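Long-range contacts in beta-mannosidase (Trichoderma harzianum, PDB 4CVU), which probably hydrolyses terminal beta-linked mannose residues from the non-reducing ends of mannosides, as a retaining enzyme of glycoside hydrolase family 2: residues N230-I235 against R474-A479; V253-L258 against T298-V303; L323-V328 against V341-V346. All coordinates share one frame; numbering follows the deposited sequence.

Following the chain from its N terminus, strand 227-237 opens contact 1, which closes only at 474-479, where helix 458-475 gives way to a turn. Contacts 2 and 3 are both nested inside that long loop, in series: strand 252-261 pairs with 298-305 (contact 2), and then strand 324-332 turns back on 340-346 as a hairpin (contact 3). Contacts 2 and 3 build the immunoglobulin-like domain, while contact 1 ties it to the catalytic barrel. All three meet directly. D232 N and D234 N bond to S257 O and N255 O, T231 OG1 bonds to S342 OG, and V254 and L258 pack on I326 and V328.

Contact 1: N230-I235 against R474-A479; sequences NTDIDI and RLNHHA. With CD (cadmium ion), chain S.
N476 carries the tight half of this contact: its ND2 gives hydrogen bonds to two oxygens of the strand, I233 O at 2.9 Å (148° at the hydrogen) and D234 OD1 at 3.1 Å (163°). With chi1 at -162°, CG lies opposite its own nitrogen, which carries the amide across to the strand. I233 O is met from above its carbonyl plane, and D234 OD1 from above the carboxylate plane, although that oxygen lies in the plane of the amide. Asparagine suits the place because it offers donor and acceptor together: OD1 bonds to S529 OG, while D234 is held by S531 OG and H530 N. Beside this grip the packing is close, I233 CB lying 3.7 Å from H477 CB.

Toward R474 the join is looser and wet. N230 OD1 merely approaches R474 CA, at 3.2 Å, while its ND2 is taken by Y470 O. Here water takes over much of the joining. One molecule links T231 O to R474 O, at 3.2 and 2.7 Å, and another takes the N-H of I233, lies in hydrogen-bonding reach of T231 O and accepts a weak bond from H477 N. R474, partly exposed, sends its guanidinium to N471 and L428 O. H477 shows why histidine fits the border between the two regions: ND1 bonds to R345 O, while NE2 binds a cadmium ion at 2.8 Å, which two waters and D430 also ligate.

The type I beta turn from L475 to H478, which takes over from helix 458-475, thus docks on strand 227-237, an edge strand of the immunoglobulin-like domain, and leads into strand 481-485, an interface between that domain and the (beta/alpha)8 barrel, with a cadmium site at its edge.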
loop_
_atom_site.group_PDB
_atom_site.type_symbol
_atom_site.label_atom_id
_atom_site.label_comp_id
_atom_site.label_asym_id
_atom_site.label_seq_id
_atom_site.Cartn_x
_atom_site.Cartn_y
_atom_site.Cartn_z
ATOM N N ASN A 230 -0.905 -37.735 -24.819
ATOM C CA ASN A 230 -1.269 -36.630 -25.712
ATOM C C ASN A 230 -2.039 -37.214 -26.925
ATOM O O ASN A 230 -1.768 -38.337 -27.358
ATOM C CB ASN A 230 -0.002 -35.909 -26.200
ATOM C CG ASN A 230 -0.298 -34.600 -26.908
ATOM O OD1 ASN A 230 -1.365 -34.027 -26.740
ATOM N ND2 ASN A 230 0.672 -34.096 -27.677
ATOM N N THR A 231 -2.975 -36.449 -27.479
ATOM C CA THR A 231 -3.848 -36.946 -28.557
ATOM C C THR A 231 -4.085 -35.865 -29.614
ATOM O O THR A 231 -4.581 -34.781 -29.299
ATOM C CB THR A 231 -5.194 -37.410 -27.976
ATOM O OG1 THR A 231 -4.985 -38.514 -27.065
ATOM C CG2 THR A 231 -6.148 -37.852 -29.085
ATOM N N ASP A 232 -3.702 -36.160 -30.858
ATOM C CA ASP A 232 -3.905 -35.256 -31.992
ATOM C C ASP A 232 -5.151 -35.718 -32.724
ATOM O O ASP A 232 -5.167 -36.838 -33.277
ATOM C CB ASP A 232 -2.673 -35.272 -32.902
ATOM C CG ASP A 232 -2.778 -34.277 -34.085
ATOM O OD1 ASP A 232 -3.908 -33.867 -34.475
ATOM O OD2 ASP A 232 -1.698 -33.944 -34.659
ATOM N N ILE A 233 -6.195 -34.885 -32.706
ATOM C CA ILE A 233 -7.397 -35.085 -33.529
ATOM C C ILE A 233 -7.366 -34.021 -34.604
ATOM O O ILE A 233 -7.217 -32.793 -34.287
ATOM C CB ILE A 233 -8.704 -34.935 -32.744
ATOM C CG1 ILE A 233 -8.738 -35.844 -31.489
ATOM C CG2 ILE A 233 -9.892 -35.238 -33.637
ATOM C CD1 ILE A 233 -8.649 -37.325 -31.776
ATOM N N ASP A 234 -7.451 -34.458 -35.851
ATOM C CA ASP A 234 -7.402 -33.552 -37.003
ATOM C C ASP A 234 -8.657 -33.824 -37.821
ATOM O O ASP A 234 -8.793 -34.899 -38.426
ATOM C CB ASP A 234 -6.141 -33.790 -37.831
ATOM C CG ASP A 234 -5.832 -32.648 -38.798
ATOM O OD1 ASP A 234 -6.384 -31.511 -38.671
ATOM O OD2 ASP A 234 -5.015 -32.881 -39.696
ATOM N N ILE A 235 -9.602 -32.896 -37.751
ATOM C CA ILE A 235 -10.813 -32.967 -38.534
ATOM C C ILE A 235 -10.687 -31.962 -39.666
ATOM O O ILE A 235 -10.542 -30.752 -39.429
ATOM C CB ILE A 235 -12.048 -32.675 -37.701
ATOM C CG1 ILE A 235 -12.157 -33.707 -36.572
ATOM C CG2 ILE A 235 -13.264 -32.752 -38.587
ATOM C CD1 ILE A 235 -13.283 -33.448 -35.612
ATOM N N ARG A 474 -1.109 -31.435 -29.309
ATOM C CA ARG A 474 -1.986 -31.180 -28.147
ATOM C C ARG A 474 -3.190 -30.304 -28.497
ATOM O O ARG A 474 -4.305 -30.600 -28.086
ATOM C CB ARG A 474 -1.183 -30.554 -26.987
ATOM C CG ARG A 474 -1.995 -30.224 -25.726
ATOM C CD ARG A 474 -1.126 -29.716 -24.561
ATOM N NE ARG A 474 -0.482 -28.449 -24.867
ATOM C CZ ARG A 474 -1.044 -27.245 -24.697
ATOM N NH1 ARG A 474 -2.262 -27.129 -24.182
ATOM N NH2 ARG A 474 -0.381 -26.155 -25.036
ATOM N N LEU A 475 -2.938 -29.247 -29.265
ATOM C CA LEU A 475 -3.919 -28.170 -29.479
ATOM C C LEU A 475 -4.797 -28.333 -30.706
ATOM O O LEU A 475 -5.829 -27.673 -30.805
ATOM C CB LEU A 475 -3.198 -26.825 -29.549
ATOM C CG LEU A 475 -2.618 -26.367 -28.203
ATOM C CD1 LEU A 475 -1.755 -25.119 -28.380
ATOM C CD2 LEU A 475 -3.724 -26.078 -27.212
ATOM N N ASN A 476 -4.413 -29.254 -31.612
ATOM C CA ASN A 476 -5.002 -29.339 -32.947
ATOM C C ASN A 476 -6.512 -29.574 -32.991
ATOM O O ASN A 476 -7.172 -29.164 -33.930
ATOM C CB ASN A 476 -4.329 -30.446 -33.776
ATOM C CG ASN A 476 -4.599 -30.284 -35.240
ATOM O OD1 ASN A 476 -4.153 -29.328 -35.865
ATOM N ND2 ASN A 476 -5.374 -31.189 -35.789
ATOM N N HIS A 477 -7.045 -30.233 -31.969
ATOM C CA HIS A 477 -8.462 -30.580 -31.952
ATOM C C HIS A 477 -9.416 -29.465 -31.537
ATOM O O HIS A 477 -10.629 -29.659 -31.569
ATOM C CB HIS A 477 -8.674 -31.727 -30.967
ATOM C CG HIS A 477 -8.557 -31.317 -29.545
ATOM N ND1 HIS A 477 -9.657 -30.989 -28.779
ATOM C CD2 HIS A 477 -7.478 -31.158 -28.745
ATOM C CE1 HIS A 477 -9.263 -30.668 -27.560
ATOM N NE2 HIS A 477 -7.951 -30.756 -27.518
ATOM N N HIS A 478 -8.864 -28.339 -31.063
ATOM C CA HIS A 478 -9.681 -27.214 -30.624
ATOM C C HIS A 478 -10.273 -26.470 -31.789
ATOM O O HIS A 478 -9.527 -25.964 -32.635
ATOM C CB HIS A 478 -8.838 -26.260 -29.777
ATOM C CG HIS A 478 -8.543 -26.788 -28.418
ATOM N ND1 HIS A 478 -9.525 -26.934 -27.464
ATOM C CD2 HIS A 478 -7.402 -27.235 -27.858
ATOM C CE1 HIS A 478 -8.991 -27.402 -26.355
ATOM N NE2 HIS A 478 -7.712 -27.629 -26.575
ATOM N N ALA A 479 -11.607 -26.369 -31.831
ATOM C CA ALA A 479 -12.266 -25.616 -32.925
ATOM C C ALA A 479 -11.895 -24.128 -32.968
ATOM O O ALA A 479 -11.883 -23.516 -34.043
ATOM C CB ALA A 479 -13.763 -25.773 -32.854
HETATM CD CD CD S . -6.558 -30.677 -25.114
HETATM O O HOH W 1 -5.518 -32.488 -30.766
HETATM O O HOH W 2 -4.809 -32.878 -26.691
HETATM O O HOH W 3 -9.351 -30.633 -35.948
HETATM O O HOH W 4 -5.027 -28.801 -25.477
HETATM O O HOH W 5 -7.301 -32.418 -23.226
#

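Contact 2: V253-L258 against T298-V303; sequences VVNASL and TVTGSV. With NAG (2-acetamido-2-deoxy-beta-D-glucopyranose), chain E; MAN (alpha-D-mannopyranose), chain B.
S257 and T300 meet through their first torsions: OG of S257 points opposite its own nitrogen (chi1 -174°), OG1 of T300 folds back beside its nitrogen (chi1 -51°), and the two hydroxyls come to 2.8 Å from each other in a hydrogen bond whose direction is open. They form a non-hydrogen-bonded pair, with both side chains on the same face of the sheet, where the CA atoms are close enough for short side chains to touch directly. S257 OG has a second partner in R473 NH2.

On that face N255 projects beside S302, also a non-hydrogen-bonded pair. Its ND2 is covalently joined to C1 of an N-acetylglucosamine, and its OD1 lies alongside T300 CG2 at 3.7 Å. The sugar hangs over S257, whose CB is 3.1 Å from O6, and R473 NH1 bonds to it as well. Farther along, T298 OG1 accepts a 2.6 Å hydrogen bond from O4 of a mannose, and D259 OD1 bonds to both the hydroxyl and that sugar.

The other face is hydrophobic. V254 CB touches V303 CG1 at 3.9 Å, L258 CB meets V299 CG1 at 4.0 Å, and A256 faces G301. Branched and small residues suit this side because it faces inward, with V254 against I326, and A256 and L258 against V328.

The strands run at 173° to each other, and their N-H and C=O groups close in pairs: A256 N gives to G301 O at 2.8 Å, nearly straight, and L258 N to V299 O at 2.7 Å. From V254 to L258, and from T298 to V303, polar side chains alternate with apolar or small ones, as in a two-faced strand of an immunoglobulin-like beta-sandwich, and N255-A256-S257 is a classic N-glycosylation sequon occupied on the sandwich's outer face.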
loop_
_atom_site.group_PDB
_atom_site.type_symbol
_atom_site.label_atom_id
_atom_site.label_comp_id
_atom_site.label_asym_id
_atom_site.label_seq_id
_atom_site.Cartn_x
_atom_site.Cartn_y
_atom_site.Cartn_z
ATOM N N VAL A 253 -12.858 -35.940 -42.877
ATOM C CA VAL A 253 -11.982 -36.996 -42.405
ATOM C C VAL A 253 -11.642 -36.666 -40.963
ATOM O O VAL A 253 -11.232 -35.532 -40.665
ATOM C CB VAL A 253 -10.686 -37.109 -43.219
ATOM C CG1 VAL A 253 -9.826 -38.261 -42.694
ATOM C CG2 VAL A 253 -10.982 -37.302 -44.699
ATOM N N VAL A 254 -11.879 -37.623 -40.072
ATOM C CA VAL A 254 -11.475 -37.547 -38.680
ATOM C C VAL A 254 -10.253 -38.434 -38.479
ATOM O O VAL A 254 -10.344 -39.639 -38.608
ATOM C CB VAL A 254 -12.596 -38.027 -37.761
ATOM C CG1 VAL A 254 -12.167 -37.978 -36.293
ATOM C CG2 VAL A 254 -13.862 -37.201 -37.990
ATOM N N ASN A 255 -9.104 -37.828 -38.190
ATOM C CA ASN A 255 -7.873 -38.546 -37.955
ATOM C C ASN A 255 -7.492 -38.476 -36.478
ATOM O O ASN A 255 -7.500 -37.405 -35.901
ATOM C CB ASN A 255 -6.765 -37.931 -38.809
ATOM C CG ASN A 255 -5.511 -38.785 -38.865
ATOM O OD1 ASN A 255 -5.531 -39.984 -38.586
ATOM N ND2 ASN A 255 -4.405 -38.152 -39.239
ATOM N N ALA A 256 -7.164 -39.608 -35.878
ATOM C CA ALA A 256 -6.888 -39.673 -34.461
ATOM C C ALA A 256 -5.563 -40.352 -34.245
ATOM O O ALA A 256 -5.406 -41.494 -34.589
ATOM C CB ALA A 256 -7.981 -40.431 -33.739
ATOM N N SER A 257 -4.610 -39.642 -33.652
ATOM C CA SER A 257 -3.280 -40.157 -33.382
ATOM C C SER A 257 -2.994 -40.009 -31.880
ATOM O O SER A 257 -3.038 -38.889 -31.318
ATOM C CB SER A 257 -2.253 -39.404 -34.236
ATOM O OG SER A 257 -0.970 -39.978 -34.103
ATOM N N LEU A 258 -2.730 -41.126 -31.221
ATOM C CA LEU A 258 -2.620 -41.148 -29.752
ATOM C C LEU A 258 -1.217 -41.506 -29.260
ATOM O O LEU A 258 -0.698 -42.567 -29.626
ATOM C CB LEU A 258 -3.590 -42.175 -29.184
ATOM C CG LEU A 258 -5.058 -41.769 -29.007
ATOM C CD1 LEU A 258 -5.809 -41.663 -30.322
ATOM C CD2 LEU A 258 -5.737 -42.806 -28.100
ATOM N N THR A 298 2.971 -44.675 -30.083
ATOM C CA THR A 298 1.887 -44.010 -30.786
ATOM C C THR A 298 1.031 -44.958 -31.602
ATOM O O THR A 298 1.524 -45.952 -32.137
ATOM C CB THR A 298 2.415 -42.872 -31.676
ATOM O OG1 THR A 298 3.115 -41.915 -30.853
ATOM C CG2 THR A 298 1.268 -42.162 -32.394
ATOM N N VAL A 299 -0.262 -44.653 -31.657
ATOM C CA VAL A 299 -1.198 -45.405 -32.482
ATOM C C VAL A 299 -2.147 -44.416 -33.170
ATOM O O VAL A 299 -2.634 -43.452 -32.542
ATOM C CB VAL A 299 -1.956 -46.469 -31.672
ATOM C CG1 VAL A 299 -2.840 -45.837 -30.623
ATOM C CG2 VAL A 299 -2.773 -47.376 -32.600
ATOM N N THR A 300 -2.379 -44.644 -34.462
ATOM C CA THR A 300 -3.111 -43.717 -35.313
ATOM C C THR A 300 -4.110 -44.427 -36.214
ATOM O O THR A 300 -3.825 -45.514 -36.739
ATOM C CB THR A 300 -2.127 -42.963 -36.231
ATOM O OG1 THR A 300 -1.062 -42.401 -35.449
ATOM C CG2 THR A 300 -2.826 -41.867 -37.008
ATOM N N GLY A 301 -5.266 -43.812 -36.417
ATOM C CA GLY A 301 -6.232 -44.279 -37.420
ATOM C C GLY A 301 -7.158 -43.164 -37.854
ATOM O O GLY A 301 -7.195 -42.090 -37.225
ATOM N N SER A 302 -7.916 -43.400 -38.927
ATOM C CA SER A 302 -8.850 -42.396 -39.424
ATOM C C SER A 302 -10.189 -42.969 -39.841
ATOM O O SER A 302 -10.351 -44.182 -39.975
ATOM C CB SER A 302 -8.247 -41.615 -40.590
ATOM O OG SER A 302 -8.358 -42.311 -41.797
ATOM N N VAL A 303 -11.144 -42.076 -40.060
ATOM C CA VAL A 303 -12.463 -42.457 -40.560
ATOM C C VAL A 303 -13.060 -41.312 -41.351
ATOM O O VAL A 303 -12.802 -40.145 -41.052
ATOM C CB VAL A 303 -13.416 -42.865 -39.417
ATOM C CG1 VAL A 303 -13.726 -41.720 -38.492
ATOM C CG2 VAL A 303 -14.712 -43.435 -39.976
HETATM C C1 NAG E . -3.090 -38.749 -39.334
HETATM C C2 NAG E . -2.562 -38.876 -40.761
HETATM C C3 NAG E . -1.180 -39.494 -40.738
HETATM C C4 NAG E . -0.242 -38.650 -39.854
HETATM C C5 NAG E . -0.887 -38.449 -38.484
HETATM C C6 NAG E . -0.154 -37.491 -37.549
HETATM C C7 NAG E . -4.262 -39.164 -42.500
HETATM C C8 NAG E . -5.193 -40.112 -43.201
HETATM N N2 NAG E . -3.505 -39.673 -41.539
HETATM O O3 NAG E . -0.705 -39.535 -42.061
HETATM O O4 NAG E . 0.995 -39.312 -39.684
HETATM O O5 NAG E . -2.190 -37.942 -38.614
HETATM O O6 NAG E . -0.779 -37.582 -36.278
HETATM O O7 NAG E . -4.232 -37.984 -42.841
HETATM C C1 MAN B . 7.930 -38.340 -32.769
HETATM C C2 MAN B . 8.456 -39.333 -31.756
HETATM C C3 MAN B . 7.619 -40.603 -31.816
HETATM C C4 MAN B . 6.114 -40.278 -31.751
HETATM C C5 MAN B . 5.718 -39.128 -32.663
HETATM C C6 MAN B . 4.272 -38.704 -32.429
HETATM O O2 MAN B . 8.347 -38.779 -30.450
HETATM O O3 MAN B . 7.958 -41.425 -30.717
HETATM O O4 MAN B . 5.341 -41.386 -32.171
HETATM O O5 MAN B . 6.566 -38.045 -32.491
HETATM O O6 MAN B . 4.026 -38.338 -31.090
#

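Contact 3: L323-V328 against V341-V346; sequences LYNITV and VSQRRV
V346 O is met from more than one direction: Y324 N gives it a 2.8 Å hydrogen bond in the carbonyl plane, L323 CA makes a C-H...O contact with it at 3.3 Å, and L323 CD2 rests against it at 3.4 Å. V346 N returns the bond to Y324 O, the first of three doubly bonded pairs, the others being I326 with R344 and V328 with S342.

On the face that carries I326 and V346 the packing is apolar. I326 CG2 lies 3.6 Å from V346 CG1, and these branched residues suit an extended strand whose face is packed inside. The other face is more polar and partly exposed, most of all at Q343. T327 OG1 makes at most a weak bond to Q343 OE1, while T327 CG2 touches V341 CG1 at 3.7 Å.

R345 starts extended, with chi1 at -175°, and bends at chi3 (68°), which turns its guanidinium flat against L323. CD1 of that leucine lies over one face, 3.6 Å above the plane and toward its rim, as a methyl can on a flat cation. N325 OD1 comes alongside the aliphatic stem, 3.5 Å from R345 CG. NH2 is bonded to E438 OE1 of helix 430-439; a serine in place of R345 would probably leave the E438 carboxylate without this charged mate and L323 without the flat surface it packs on. R344 NH1 folds back to Q343 O at 3.1 Å.

Strand 340-346 is outermost in its sheet, and 324-332 lies between it and 268-276. I326 and V328 pack inward on V254 and L258 of strand 252-261, V346 touches I233 and I235 of strand 227-237, and R345 reaches out to helix 430-439 of the barrel.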
loop_
_atom_site.group_PDB
_atom_site.type_symbol
_atom_site.label_atom_id
_atom_site.label_comp_id
_atom_site.label_asym_id
_atom_site.label_seq_id
_atom_site.Cartn_x
_atom_site.Cartn_y
_atom_site.Cartn_z
ATOM N N LEU A 323 -20.294 -28.283 -30.932
ATOM C CA LEU A 323 -19.147 -29.100 -30.573
ATOM C C LEU A 323 -19.610 -30.538 -30.381
ATOM O O LEU A 323 -20.786 -30.772 -30.142
ATOM C CB LEU A 323 -18.474 -28.582 -29.283
ATOM C CG LEU A 323 -17.887 -27.182 -29.449
ATOM C CD1 LEU A 323 -17.451 -26.659 -28.099
ATOM C CD2 LEU A 323 -16.725 -27.170 -30.455
ATOM N N TYR A 324 -18.656 -31.468 -30.438
ATOM C CA TYR A 324 -18.927 -32.871 -30.232
ATOM C C TYR A 324 -17.855 -33.489 -29.354
ATOM O O TYR A 324 -16.704 -33.095 -29.436
ATOM C CB TYR A 324 -18.948 -33.609 -31.592
ATOM C CG TYR A 324 -20.072 -33.224 -32.533
ATOM C CD1 TYR A 324 -21.322 -33.830 -32.436
ATOM C CD2 TYR A 324 -19.872 -32.315 -33.571
ATOM C CE1 TYR A 324 -22.355 -33.506 -33.305
ATOM C CE2 TYR A 324 -20.888 -31.982 -34.439
ATOM C CZ TYR A 324 -22.131 -32.588 -34.311
ATOM O OH TYR A 324 -23.143 -32.260 -35.167
ATOM N N ASN A 325 -18.230 -34.469 -28.539
ATOM C CA ASN A 325 -17.255 -35.306 -27.853
ATOM C C ASN A 325 -16.885 -36.527 -28.714
ATOM O O ASN A 325 -17.757 -37.210 -29.231
ATOM C CB ASN A 325 -17.772 -35.736 -26.478
ATOM C CG ASN A 325 -17.863 -34.560 -25.486
ATOM O OD1 ASN A 325 -17.287 -33.489 -25.716
ATOM N ND2 ASN A 325 -18.562 -34.764 -24.367
ATOM N N ILE A 326 -15.590 -36.770 -28.868
ATOM C CA ILE A 326 -15.074 -37.918 -29.569
ATOM C C ILE A 326 -14.257 -38.701 -28.569
ATOM O O ILE A 326 -13.252 -38.197 -28.052
ATOM C CB ILE A 326 -14.250 -37.549 -30.834
ATOM C CG1 ILE A 326 -13.621 -38.801 -31.470
ATOM C CG2 ILE A 326 -13.153 -36.549 -30.545
ATOM C CD1 ILE A 326 -13.050 -38.576 -32.863
ATOM N N THR A 327 -14.720 -39.921 -28.278
ATOM C CA THR A 327 -13.986 -40.862 -27.445
ATOM C C THR A 327 -13.364 -41.918 -28.362
ATOM O O THR A 327 -14.062 -42.532 -29.187
ATOM C CB THR A 327 -14.906 -41.521 -26.396
ATOM O OG1 THR A 327 -15.520 -40.508 -25.591
ATOM C CG2 THR A 327 -14.133 -42.463 -25.490
ATOM N N VAL A 328 -12.052 -42.114 -28.222
ATOM C CA VAL A 328 -11.283 -43.034 -29.064
ATOM C C VAL A 328 -10.752 -44.165 -28.207
ATOM O O VAL A 328 -10.028 -43.912 -27.259
ATOM C CB VAL A 328 -10.073 -42.330 -29.714
ATOM C CG1 VAL A 328 -9.279 -43.306 -30.569
ATOM C CG2 VAL A 328 -10.508 -41.139 -30.549
ATOM N N VAL A 341 -7.890 -45.403 -23.816
ATOM C CA VAL A 341 -9.082 -44.617 -24.126
ATOM C C VAL A 341 -8.728 -43.136 -24.007
ATOM O O VAL A 341 -8.037 -42.740 -23.080
ATOM C CB VAL A 341 -10.231 -44.982 -23.168
ATOM C CG1 VAL A 341 -11.498 -44.207 -23.500
ATOM C CG2 VAL A 341 -10.510 -46.471 -23.227
ATOM N N SER A 342 -9.151 -42.327 -24.962
ATOM C CA SER A 342 -8.854 -40.880 -24.944
ATOM C C SER A 342 -10.091 -40.135 -25.394
ATOM O O SER A 342 -10.759 -40.564 -26.329
ATOM C CB SER A 342 -7.703 -40.556 -25.892
ATOM O OG SER A 342 -7.339 -39.196 -25.799
ATOM N N GLN A 343 -10.399 -39.027 -24.731
ATOM C CA GLN A 343 -11.553 -38.218 -25.071
ATOM C C GLN A 343 -11.158 -36.756 -25.249
ATOM O O GLN A 343 -10.437 -36.214 -24.440
ATOM C CB GLN A 343 -12.597 -38.343 -23.978
ATOM C CG GLN A 343 -13.884 -37.608 -24.281
ATOM C CD GLN A 343 -14.934 -37.852 -23.217
ATOM O OE1 GLN A 343 -15.004 -38.941 -22.628
ATOM N NE2 GLN A 343 -15.761 -36.846 -22.961
ATOM N N ARG A 344 -11.621 -36.153 -26.333
ATOM C CA ARG A 344 -11.478 -34.739 -26.587
ATOM C C ARG A 344 -12.816 -34.129 -27.012
ATOM O O ARG A 344 -13.711 -34.833 -27.482
ATOM C CB ARG A 344 -10.426 -34.529 -27.685
ATOM C CG ARG A 344 -8.994 -34.896 -27.281
ATOM C CD ARG A 344 -8.496 -34.102 -26.087
ATOM N NE ARG A 344 -7.080 -34.310 -25.804
ATOM C CZ ARG A 344 -6.585 -35.229 -24.979
ATOM N NH1 ARG A 344 -7.363 -36.063 -24.337
ATOM N NH2 ARG A 344 -5.282 -35.304 -24.791
ATOM N N ARG A 345 -12.947 -32.815 -26.871
ATOM C CA ARG A 345 -14.097 -32.104 -27.429
ATOM C C ARG A 345 -13.664 -31.389 -28.711
ATOM O O ARG A 345 -12.662 -30.688 -28.736
ATOM C CB ARG A 345 -14.703 -31.140 -26.409
ATOM C CG ARG A 345 -15.971 -30.466 -26.921
ATOM C CD ARG A 345 -16.723 -29.675 -25.861
ATOM N NE ARG A 345 -15.980 -28.497 -25.432
ATOM C CZ ARG A 345 -16.400 -27.581 -24.566
ATOM N NH1 ARG A 345 -17.601 -27.666 -24.020
ATOM N NH2 ARG A 345 -15.609 -26.549 -24.273
ATOM N N VAL A 346 -14.413 -31.592 -29.780
ATOM C CA VAL A 346 -14.015 -31.129 -31.113
ATOM C C VAL A 346 -15.123 -30.384 -31.860
ATOM O O VAL A 346 -16.267 -30.407 -31.466
ATOM C CB VAL A 346 -13.527 -32.331 -31.980
ATOM C CG1 VAL A 346 -12.406 -33.068 -31.267
ATOM C CG2 VAL A 346 -14.662 -33.306 -32.292
#